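Local atomic coordinates of D-glycerate 3-kinase (Cryptococcus neoformans var. grubii serotype A, PDB entry 6CKG), a protein that probably phosphorylates D-glycerate at its 3-hydroxyl group, as a glycerate kinase. Residues L77-M82 against I174-F179. Sequence-based numbering, arbitrary orientation.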
loop_
_atom_site.group_PDB
_atom_site.type_symbol
_atom_site.label_atom_id
_atom_site.label_comp_id
_atom_site.label_asym_id
_atom_site.label_seq_id
_atom_site.Cartn_x
_atom_site.Cartn_y
_atom_site.Cartn_z
ATOM N N LEU A 77 -12.455 -16.704 -10.800
ATOM C CA LEU A 77 -11.024 -16.577 -10.555
ATOM C C LEU A 77 -10.651 -17.065 -9.158
ATOM O O LEU A 77 -11.469 -17.090 -8.234
ATOM C CB LEU A 77 -10.570 -15.127 -10.721
ATOM C CG LEU A 77 -10.844 -14.511 -12.100
ATOM C CD1 LEU A 77 -10.234 -13.138 -12.148
ATOM C CD2 LEU A 77 -10.330 -15.416 -13.236
ATOM N N ARG A 78 -9.384 -17.443 -9.010
ATOM C CA ARG A 78 -8.808 -17.760 -7.711
ATOM C C ARG A 78 -7.840 -16.635 -7.356
ATOM O O ARG A 78 -6.940 -16.310 -8.141
ATOM C CB ARG A 78 -8.106 -19.116 -7.722
ATOM C CG ARG A 78 -9.035 -20.288 -8.020
ATOM C CD ARG A 78 -8.267 -21.595 -8.180
ATOM N NE ARG A 78 -7.595 -22.010 -6.948
ATOM C CZ ARG A 78 -8.202 -22.621 -5.932
ATOM N NH1 ARG A 78 -9.502 -22.885 -5.994
ATOM N NH2 ARG A 78 -7.518 -22.964 -4.846
ATOM N N LEU A 79 -8.049 -16.028 -6.195
ATOM C CA LEU A 79 -7.319 -14.844 -5.775
ATOM C C LEU A 79 -6.534 -15.112 -4.500
ATOM O O LEU A 79 -6.912 -15.950 -3.671
ATOM C CB LEU A 79 -8.261 -13.656 -5.545
ATOM C CG LEU A 79 -8.462 -12.813 -6.806
ATOM C CD1 LEU A 79 -9.571 -13.432 -7.614
ATOM C CD2 LEU A 79 -8.743 -11.341 -6.539
ATOM N N ALA A 80 -5.433 -14.392 -4.365
ATOM C CA ALA A 80 -4.702 -14.288 -3.110
ATOM C C ALA A 80 -4.447 -12.811 -2.894
ATOM O O ALA A 80 -4.251 -12.075 -3.867
ATOM C CB ALA A 80 -3.373 -15.059 -3.134
ATOM N N THR A 81 -4.474 -12.368 -1.638
ATOM C CA THR A 81 -4.258 -10.958 -1.325
ATOM C C THR A 81 -3.087 -10.793 -0.367
ATOM O O THR A 81 -2.994 -11.512 0.638
ATOM C CB THR A 81 -5.507 -10.327 -0.714
ATOM O OG1 THR A 81 -6.571 -10.357 -1.664
ATOM C CG2 THR A 81 -5.222 -8.858 -0.332
ATOM N N MET A 82 -2.196 -9.847 -0.685
ATOM C CA MET A 82 -1.157 -9.367 0.222
ATOM C C MET A 82 -1.461 -7.920 0.590
ATOM O O MET A 82 -1.587 -7.062 -0.295
ATOM C CB MET A 82 0.233 -9.452 -0.418
ATOM C CG MET A 82 0.852 -10.822 -0.353
ATOM S SD MET A 82 2.390 -10.955 -1.275
ATOM C CE MET A 82 3.384 -9.659 -0.503
ATOM N N ILE A 174 -3.401 -19.887 -8.740
ATOM C CA ILE A 174 -3.908 -18.550 -8.461
ATOM C C ILE A 174 -3.905 -17.760 -9.769
ATOM O O ILE A 174 -2.889 -17.724 -10.475
ATOM C CB ILE A 174 -3.059 -17.831 -7.390
ATOM C CG1 ILE A 174 -3.167 -18.533 -6.030
ATOM C CG2 ILE A 174 -3.454 -16.366 -7.252
ATOM C CD1 ILE A 174 -4.569 -18.551 -5.447
ATOM N N ASP A 175 -5.035 -17.126 -10.085
ATOM C CA ASP A 175 -5.102 -16.270 -11.271
ATOM C C ASP A 175 -4.511 -14.893 -11.014
ATOM O O ASP A 175 -3.837 -14.325 -11.889
ATOM C CB ASP A 175 -6.552 -16.109 -11.730
ATOM C CG ASP A 175 -7.189 -17.427 -12.136
ATOM O OD1 ASP A 175 -6.826 -17.970 -13.200
ATOM O OD2 ASP A 175 -8.051 -17.915 -11.388
ATOM N N VAL A 176 -4.795 -14.316 -9.847
ATOM C CA VAL A 176 -4.534 -12.902 -9.586
ATOM C C VAL A 176 -4.064 -12.756 -8.151
ATOM O O VAL A 176 -4.664 -13.329 -7.239
ATOM C CB VAL A 176 -5.793 -12.043 -9.821
ATOM C CG1 VAL A 176 -5.555 -10.586 -9.394
ATOM C CG2 VAL A 176 -6.238 -12.125 -11.283
ATOM N N VAL A 177 -2.993 -11.993 -7.952
ATOM C CA VAL A 177 -2.555 -11.554 -6.633
ATOM C C VAL A 177 -2.858 -10.068 -6.519
ATOM O O VAL A 177 -2.423 -9.274 -7.361
ATOM C CB VAL A 177 -1.062 -11.837 -6.402
ATOM C CG1 VAL A 177 -0.554 -11.152 -5.103
ATOM C CG2 VAL A 177 -0.821 -13.352 -6.328
ATOM N N ILE A 178 -3.646 -9.702 -5.511
ATOM C CA ILE A 178 -3.845 -8.304 -5.151
ATOM C C ILE A 178 -2.815 -7.960 -4.077
ATOM O O ILE A 178 -2.790 -8.583 -3.006
ATOM C CB ILE A 178 -5.276 -8.053 -4.650
ATOM C CG1 ILE A 178 -6.314 -8.535 -5.667
ATOM C CG2 ILE A 178 -5.487 -6.564 -4.325
ATOM C CD1 ILE A 178 -6.273 -7.800 -6.965
ATOM N N PHE A 179 -1.950 -6.988 -4.362
ATOM C CA PHE A 179 -0.919 -6.543 -3.413
ATOM C C PHE A 179 -1.157 -5.062 -3.130
ATOM O O PHE A 179 -0.822 -4.204 -3.953
ATOM C CB PHE A 179 0.482 -6.800 -3.966
ATOM C CG PHE A 179 1.618 -6.258 -3.080
ATOM C CD1 PHE A 179 1.461 -6.130 -1.706
ATOM C CD2 PHE A 179 2.829 -5.873 -3.647
ATOM C CE1 PHE A 179 2.503 -5.621 -0.901
ATOM C CE2 PHE A 179 3.872 -5.377 -2.857
ATOM C CZ PHE A 179 3.701 -5.264 -1.474
#
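Asp175 turns CB, CG and OD2 toward Leu77 and Arg78. Its CB lies 3.6 Å from Arg78 O, and CG packs against Leu77 CD2. OD2 accepts the Arg78 backbone N-H at 2.8 Å through its anti lone pair, nearly straight at 167°. The chi1 of -62°, which sets CG beside the residue's own backbone N, puts OD2 where it accepts the N-H of Arg78 while Asp175 N donates to Arg78 O (2.8 Å); Val176 N adds a weak bond to that oxygen. OD1 forms a salt bridge with Arg36. Strands 79-82 and 176-179 run parallel, 19° apart; within this chain 79-82 is an edge strand of the mixed sheet and 176-179 the next one in. The 2-3-1-4-5 order of the five parallel strands marks a P-loop kinase fold. Three bonds, Ala80 N to Val176 O, Ile178 N to Ala80 O and Met82 N to Ile178 O (2.7 Å), fix the register. Leu79 CD2 meets Ile178 CG1 at 3.8 Å on the face lined by helix 63-75. On the face toward helix 118-129, Met82 CB approaches Phe179 CD1, and a bend at chi3 lays CE over the rim of one ring face; SD stands 5.3 Å from the Phe179 ring centroid, a distant Met-aromatic contact.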